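Local coordinates for protein mandelate racemase/muconate lactonizing enzyme/Enolase superfamily (Rhodobacter sphaeroides, PDB 2HZG) that belongs to the enolase superfamily, joining an N-terminal capping region to a C-terminal alpha/beta barrel, and holds a sodium ion in a site lined by carboxylates, at residues W111-R116 against P360-Q365; A122-L126 against Q317-G321. All coordinates share one frame; numbering follows the deposited sequence.

Overall arrangement
Both contacts join the N-terminal part of this enolase-superfamily chain to C-terminal segments, and contact 2 is nested inside the chain loop that contact 1 closes. Their centres lie about 11 Å apart. Ala122 follows helix 99-118 closely, and its backbone N is 2.9 Å from Gly361 O, a probable hydrogen bond from contact 2 into the turn of contact 1. Apolar packing adds a second link, with Trp111 CZ2 3.7 Å from Leu126 CD2. The sodium ligands Asp199, Glu227 and Glu254 lie at or just past the C-terminal ends of barrel strands, whereas 317-321 leads from a helix toward strand 327-331; neither contact supplies a ligand.

Contact 1. Residues W111-R116 against P360-Q365; sequences WDLLGR and PGLGLQ
A type II' beta turn, Pro360 to Gly363, packs against Asp112, Gly115 and Arg116 of helix 99-118. Gly361, at its second position with positive phi, brings its CA to 3.8 Å from the CA of Gly115; with no side chain on either residue, the backbones close up directly. Beside this glycine pair, Pro360 CB rests 3.6 Å from Gly115 O. The polar link is Leu362 N to Asp112 OD1, a hydrogen bond of 2.8 Å with an N-H...O angle of 164°. The donor reaches OD1 from the anti side, 23° out of the carboxylate plane. In Asp112, CG anti to the backbone N (chi1 -167°) carries the carboxylate toward the turn. Its CB meanwhile lies 3.9 Å from Leu362 CG, the two side chains crossing near a right angle. One water sits 2.8 Å from Asp112 OD1 and 3.3 Å from Arg116 NH1, and is also near Leu364 O; the guanidinium meets it in plane, at an edge, while Arg116 NE bonds Ile39 O. With OD2 bonded to Trp41 N, both carboxylate oxygens of this buried aspartate accept backbone N-H groups, which would be expected to favour its charged form.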
ATOM      1  N   TRP A 111      10.761 -18.075  -9.731  1.00 13.64           N
ATOM      2  CA  TRP A 111      10.985 -18.196 -11.163  1.00 14.44           C
ATOM      3  C   TRP A 111      12.440 -18.500 -11.508  1.00 14.81           C
ATOM      4  O   TRP A 111      12.697 -19.344 -12.363  1.00 14.71           O
ATOM      5  CB  TRP A 111      10.544 -16.938 -11.889  1.00 14.52           C
ATOM      6  CG  TRP A 111       9.047 -16.742 -11.833  1.00 15.31           C
ATOM      7  CD1 TRP A 111       8.374 -15.876 -11.040  1.00 13.52           C
ATOM      8  CD2 TRP A 111       8.067 -17.443 -12.596  1.00 15.59           C
ATOM      9  NE1 TRP A 111       7.022 -15.975 -11.274  1.00 15.23           N
ATOM     10  CE2 TRP A 111       6.806 -16.943 -12.214  1.00 15.78           C
ATOM     11  CE3 TRP A 111       8.129 -18.457 -13.576  1.00 16.03           C
ATOM     12  CZ2 TRP A 111       5.613 -17.411 -12.771  1.00 15.93           C
ATOM     13  CZ3 TRP A 111       6.952 -18.924 -14.122  1.00 15.31           C
ATOM     14  CH2 TRP A 111       5.707 -18.396 -13.730  1.00 16.02           C
ATOM     15  N   ASP A 112      13.365 -17.803 -10.842  1.00 14.68           N
ATOM     16  CA  ASP A 112      14.790 -18.060 -10.986  1.00 15.20           C
ATOM     17  C   ASP A 112      15.131 -19.515 -10.602  1.00 15.63           C
ATOM     18  O   ASP A 112      15.786 -20.222 -11.378  1.00 15.36           O
ATOM     19  CB  ASP A 112      15.602 -17.052 -10.158  1.00 14.24           C
ATOM     20  CG  ASP A 112      17.099 -17.066 -10.515  1.00 15.18           C
ATOM     21  OD1 ASP A 112      17.434 -17.141 -11.725  1.00 13.39           O
ATOM     22  OD2 ASP A 112      17.937 -17.001  -9.590  1.00 16.13           O
ATOM     23  N   LEU A 113      14.661 -19.956  -9.428  1.00 16.40           N
ATOM     24  CA  LEU A 113      14.901 -21.316  -8.928  1.00 16.84           C
ATOM     25  C   LEU A 113      14.340 -22.359  -9.905  1.00 17.39           C
ATOM     26  O   LEU A 113      15.046 -23.257 -10.332  1.00 17.72           O
ATOM     27  CB  LEU A 113      14.272 -21.507  -7.532  1.00 16.69           C
ATOM     28  CG  LEU A 113      14.601 -22.743  -6.666  1.00 16.79           C
ATOM     29  CD1 LEU A 113      14.236 -22.478  -5.197  1.00 16.59           C
ATOM     30  CD2 LEU A 113      13.948 -24.038  -7.165  1.00 15.37           C
ATOM     31  N   LEU A 114      13.069 -22.242 -10.259  1.00 17.90           N
ATOM     32  CA  LEU A 114      12.493 -23.221 -11.177  1.00 18.79           C
ATOM     33  C   LEU A 114      13.183 -23.185 -12.544  1.00 18.88           C
ATOM     34  O   LEU A 114      13.396 -24.232 -13.143  1.00 18.20           O
ATOM     35  CB  LEU A 114      10.963 -23.075 -11.308  1.00 18.66           C
ATOM     36  CG  LEU A 114      10.178 -23.516 -10.053  1.00 20.94           C
ATOM     37  CD1 LEU A 114       8.670 -23.321 -10.258  1.00 23.39           C
ATOM     38  CD2 LEU A 114      10.442 -24.965  -9.682  1.00 20.95           C
ATOM     39  N   GLY A 115      13.524 -21.987 -13.034  1.00 18.47           N
ATOM     40  CA  GLY A 115      14.218 -21.871 -14.307  1.00 19.04           C
ATOM     41  C   GLY A 115      15.585 -22.529 -14.282  1.00 19.90           C
ATOM     42  O   GLY A 115      15.953 -23.249 -15.205  1.00 20.23           O
ATOM     43  N   ARG A 116      16.329 -22.292 -13.216  1.00 20.73           N
ATOM     44  CA  ARG A 116      17.635 -22.918 -13.026  1.00 22.88           C
ATOM     45  C   ARG A 116      17.533 -24.441 -12.909  1.00 23.80           C
ATOM     46  O   ARG A 116      18.329 -25.164 -13.504  1.00 23.96           O
ATOM     47  CB  ARG A 116      18.356 -22.311 -11.818  1.00 22.30           C
ATOM     48  CG  ARG A 116      18.841 -20.869 -12.100  1.00 24.99           C
ATOM     49  CD  ARG A 116      19.025 -20.080 -10.812  1.00 28.46           C
ATOM     50  NE  ARG A 116      19.964 -20.754  -9.920  1.00 32.77           N
ATOM     51  CZ  ARG A 116      21.275 -20.515  -9.900  1.00 35.03           C
ATOM     52  NH1 ARG A 116      21.787 -19.604 -10.717  1.00 34.72           N
ATOM     53  NH2 ARG A 116      22.070 -21.192  -9.072  1.00 34.05           N
ATOM     54  N   PRO A 360      19.140 -19.756 -18.086  1.00 19.31           N
ATOM     55  CA  PRO A 360      18.128 -20.285 -17.146  1.00 18.60           C
ATOM     56  C   PRO A 360      17.711 -19.328 -16.026  1.00 17.80           C
ATOM     57  O   PRO A 360      18.543 -18.567 -15.515  1.00 17.09           O
ATOM     58  CB  PRO A 360      18.825 -21.513 -16.533  1.00 18.28           C
ATOM     59  CG  PRO A 360      19.813 -21.947 -17.593  1.00 19.12           C
ATOM     60  CD  PRO A 360      20.347 -20.613 -18.093  1.00 19.36           C
ATOM     61  N   GLY A 361      16.441 -19.417 -15.621  1.00 17.19           N
ATOM     62  CA  GLY A 361      15.881 -18.523 -14.614  1.00 16.32           C
ATOM     63  C   GLY A 361      15.983 -17.075 -15.058  1.00 15.39           C
ATOM     64  O   GLY A 361      15.682 -16.738 -16.200  1.00 15.59           O
ATOM     65  N   LEU A 362      16.445 -16.222 -14.154  1.00 14.95           N
ATOM     66  CA  LEU A 362      16.689 -14.819 -14.470  1.00 14.42           C
ATOM     67  C   LEU A 362      17.999 -14.617 -15.242  1.00 14.60           C
ATOM     68  O   LEU A 362      18.297 -13.504 -15.676  1.00 14.43           O
ATOM     69  CB  LEU A 362      16.642 -13.962 -13.185  1.00 14.09           C
ATOM     70  CG  LEU A 362      15.251 -13.932 -12.502  1.00 14.85           C
ATOM     71  CD1 LEU A 362      15.243 -13.156 -11.168  1.00 15.04           C
ATOM     72  CD2 LEU A 362      14.175 -13.366 -13.444  1.00 13.03           C
ATOM     73  N   GLY A 363      18.788 -15.688 -15.384  1.00 14.97           N
ATOM     74  CA  GLY A 363      19.898 -15.708 -16.341  1.00 15.33           C
ATOM     75  C   GLY A 363      21.154 -14.983 -15.893  1.00 16.41           C
ATOM     76  O   GLY A 363      22.050 -14.741 -16.707  1.00 17.16           O
ATOM     77  N   LEU A 364      21.240 -14.663 -14.601  1.00 16.54           N
ATOM     78  CA  LEU A 364      22.373 -13.947 -14.024  1.00 17.18           C
ATOM     79  C   LEU A 364      22.687 -14.498 -12.658  1.00 17.62           C
ATOM     80  O   LEU A 364      21.795 -14.967 -11.940  1.00 17.64           O
ATOM     81  CB  LEU A 364      22.103 -12.432 -13.916  1.00 17.13           C
ATOM     82  CG  LEU A 364      21.837 -11.712 -15.244  1.00 17.16           C
ATOM     83  CD1 LEU A 364      21.197 -10.363 -14.991  1.00 16.88           C
ATOM     84  CD2 LEU A 364      23.125 -11.577 -16.107  1.00 15.94           C
ATOM     85  N   GLN A 365      23.959 -14.439 -12.300  1.00 17.25           N
ATOM     86  CA  GLN A 365      24.421 -14.981 -11.037  1.00 18.28           C
ATOM     87  C   GLN A 365      24.561 -13.832 -10.040  1.00 17.64           C
ATOM     88  O   GLN A 365      25.166 -12.791 -10.361  1.00 17.58           O
ATOM     89  CB  GLN A 365      25.775 -15.679 -11.265  1.00 18.55           C
ATOM     90  CG  GLN A 365      26.205 -16.677 -10.194  1.00 23.77           C
ATOM     91  CD  GLN A 365      25.529 -18.051 -10.305  1.00 28.08           C
ATOM     92  OE1 GLN A 365      25.693 -18.882  -9.418  1.00 33.62           O
ATOM     93  NE2 GLN A 365      24.737 -18.276 -11.362  1.00 30.04           N
TER
HETATM   94  O   HOH W   1      20.083 -17.377 -12.450  1.00 26.79           O
HETATM   95  O   HOH W   2      20.463 -15.898  -9.573  1.00 29.52           O

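Contact 2. Residues A122-L126 against Q317-G321; sequences AWALL and QPFAG
Gln317 presents its side-chain amide to the start of helix 122-125, where OE1 comes 2.9 Å from Trp123 N. The same oxygen lies 3.2 Å from Trp123 CD1, meeting the indole at its edge and near its plane. The ring and amide planes are 5° apart, and since OE1 lies near the plane of the indole, the two groups meet side by side and not face over face. A bend at chi2 (-65°) turns the amide toward the helix, and Ala122 CB packs against it, 3.8 Å from Gln317 CD. The amide has a second hold: NE2 is hydrogen-bonded to Ser313 OG, whose oxygen is also bonded to Leu362 O. Leu126 touches the backbone of Gln317, its CD1 standing 3.8 Å from Gln317 O. The same methyl is 4.0 Å from Pro318 CA, while the Pro318 ring packs on Ala287 and Tyr301. In the C-terminal alpha/beta barrel, this segment is part of the alpha-to-beta connection from helix 309-316 to strand 327-331, and the contact sets that connection against the short helix that follows helix 99-118. A backbone bond of 3.2 Å from Ala320 N to Gln317 O curls the segment back, and Ala320 CB reaches Trp123 CB at 3.7 Å. With chi1 at 52°, Trp123 CG lies between the backbone N and the carbonyl carbon, which keeps the root of the indole on the side of Ala320, CG being 4.0 Å from Ala320 CB. At the polar end of the indole, NE1 is hydrogen-bonded to Pro357 O, while the backbone of Ala320 bonds that of His132.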
ATOM      1  N   ALA A 122      13.206 -17.778 -17.379  1.00 18.97           N
ATOM      2  CA  ALA A 122      11.977 -17.443 -16.697  1.00 17.95           C
ATOM      3  C   ALA A 122      10.893 -17.050 -17.690  1.00 17.76           C
ATOM      4  O   ALA A 122       9.743 -17.447 -17.517  1.00 17.01           O
ATOM      5  CB  ALA A 122      12.225 -16.322 -15.657  1.00 17.91           C
ATOM      6  N   TRP A 123      11.255 -16.310 -18.744  1.00 17.83           N
ATOM      7  CA  TRP A 123      10.256 -15.894 -19.760  1.00 18.44           C
ATOM      8  C   TRP A 123       9.612 -17.078 -20.474  1.00 18.86           C
ATOM      9  O   TRP A 123       8.466 -16.983 -20.892  1.00 18.37           O
ATOM     10  CB  TRP A 123      10.807 -14.932 -20.814  1.00 18.50           C
ATOM     11  CG  TRP A 123      12.084 -15.380 -21.515  1.00 19.50           C
ATOM     12  CD1 TRP A 123      13.369 -15.020 -21.182  1.00 19.33           C
ATOM     13  CD2 TRP A 123      12.197 -16.233 -22.676  1.00 20.23           C
ATOM     14  NE1 TRP A 123      14.266 -15.600 -22.058  1.00 19.95           N
ATOM     15  CE2 TRP A 123      13.575 -16.346 -22.980  1.00 20.14           C
ATOM     16  CE3 TRP A 123      11.268 -16.903 -23.493  1.00 19.19           C
ATOM     17  CZ2 TRP A 123      14.047 -17.115 -24.058  1.00 19.98           C
ATOM     18  CZ3 TRP A 123      11.738 -17.683 -24.540  1.00 18.27           C
ATOM     19  CH2 TRP A 123      13.116 -17.771 -24.821  1.00 19.41           C
ATOM     20  N   ALA A 124      10.371 -18.157 -20.648  1.00 19.19           N
ATOM     21  CA  ALA A 124       9.826 -19.379 -21.248  1.00 20.02           C
ATOM     22  C   ALA A 124       8.835 -19.996 -20.279  1.00 19.95           C
ATOM     23  O   ALA A 124       7.765 -20.404 -20.673  1.00 20.50           O
ATOM     24  CB  ALA A 124      10.947 -20.373 -21.600  1.00 19.23           C
ATOM     25  N   LEU A 125       9.187 -20.022 -18.997  1.00 20.78           N
ATOM     26  CA  LEU A 125       8.278 -20.514 -17.963  1.00 21.44           C
ATOM     27  C   LEU A 125       7.024 -19.647 -17.836  1.00 22.16           C
ATOM     28  O   LEU A 125       5.961 -20.161 -17.516  1.00 21.39           O
ATOM     29  CB  LEU A 125       8.991 -20.672 -16.627  1.00 20.87           C
ATOM     30  CG  LEU A 125      10.108 -21.721 -16.500  1.00 21.69           C
ATOM     31  CD1 LEU A 125      10.742 -21.660 -15.103  1.00 20.42           C
ATOM     32  CD2 LEU A 125       9.612 -23.141 -16.800  1.00 23.26           C
ATOM     33  N   LEU A 126       7.162 -18.341 -18.102  1.00 22.99           N
ATOM     34  CA  LEU A 126       6.036 -17.402 -18.118  1.00 24.07           C
ATOM     35  C   LEU A 126       5.129 -17.580 -19.315  1.00 24.98           C
ATOM     36  O   LEU A 126       4.024 -17.040 -19.344  1.00 25.75           O
ATOM     37  CB  LEU A 126       6.530 -15.952 -18.119  1.00 23.68           C
ATOM     38  CG  LEU A 126       6.865 -15.246 -16.815  1.00 24.14           C
ATOM     39  CD1 LEU A 126       7.207 -13.788 -17.191  1.00 21.08           C
ATOM     40  CD2 LEU A 126       5.710 -15.307 -15.777  1.00 21.11           C
ATOM     41  N   GLN A 317      11.488  -9.773 -18.108  1.00 14.39           N
ATOM     42  CA  GLN A 317      10.770 -11.046 -18.312  1.00 14.68           C
ATOM     43  C   GLN A 317       9.307 -10.863 -18.763  1.00 14.25           C
ATOM     44  O   GLN A 317       8.893 -11.485 -19.732  1.00 14.88           O
ATOM     45  CB  GLN A 317      10.824 -11.959 -17.072  1.00 14.22           C
ATOM     46  CG  GLN A 317      12.221 -12.261 -16.493  1.00 13.93           C
ATOM     47  CD  GLN A 317      13.118 -13.060 -17.434  1.00 15.68           C
ATOM     48  OE1 GLN A 317      12.636 -13.826 -18.290  1.00 13.77           O
ATOM     49  NE2 GLN A 317      14.422 -12.874 -17.292  1.00 14.05           N
ATOM     50  N   PRO A 318       8.520  -9.995 -18.084  1.00 15.10           N
ATOM     51  CA  PRO A 318       7.085  -9.936 -18.413  1.00 14.75           C
ATOM     52  C   PRO A 318       6.716  -9.419 -19.804  1.00 15.68           C
ATOM     53  O   PRO A 318       5.551  -9.539 -20.209  1.00 16.47           O
ATOM     54  CB  PRO A 318       6.531  -8.977 -17.354  1.00 14.87           C
ATOM     55  CG  PRO A 318       7.571  -9.002 -16.247  1.00 15.89           C
ATOM     56  CD  PRO A 318       8.840  -9.063 -16.986  1.00 14.31           C
ATOM     57  N   PHE A 319       7.664  -8.821 -20.522  1.00 15.86           N
ATOM     58  CA  PHE A 319       7.377  -8.391 -21.888  1.00 16.49           C
ATOM     59  C   PHE A 319       8.408  -8.890 -22.893  1.00 16.87           C
ATOM     60  O   PHE A 319       8.485  -8.378 -24.007  1.00 17.14           O
ATOM     61  CB  PHE A 319       7.081  -6.862 -21.993  1.00 15.53           C
ATOM     62  CG  PHE A 319       8.296  -5.921 -21.848  1.00 16.19           C
ATOM     63  CD1 PHE A 319       8.591  -4.998 -22.866  1.00 15.63           C
ATOM     64  CD2 PHE A 319       9.063  -5.879 -20.672  1.00 16.51           C
ATOM     65  CE1 PHE A 319       9.635  -4.089 -22.741  1.00 15.23           C
ATOM     66  CE2 PHE A 319      10.123  -4.994 -20.537  1.00 16.28           C
ATOM     67  CZ  PHE A 319      10.418  -4.077 -21.581  1.00 15.89           C
ATOM     68  N   ALA A 320       9.165  -9.921 -22.499  1.00 17.51           N
ATOM     69  CA  ALA A 320      10.202 -10.515 -23.348  1.00 17.86           C
ATOM     70  C   ALA A 320       9.629 -10.938 -24.703  1.00 18.45           C
ATOM     71  O   ALA A 320      10.231 -10.707 -25.744  1.00 18.63           O
ATOM     72  CB  ALA A 320      10.842 -11.718 -22.651  1.00 17.20           C
ATOM     73  N   GLY A 321       8.456 -11.561 -24.681  1.00 19.53           N
ATOM     74  CA  GLY A 321       7.865 -12.104 -25.900  1.00 20.48           C
ATOM     75  C   GLY A 321       6.993 -11.136 -26.661  1.00 21.30           C
ATOM     76  O   GLY A 321       6.413 -11.512 -27.675  1.00 21.89           O
TER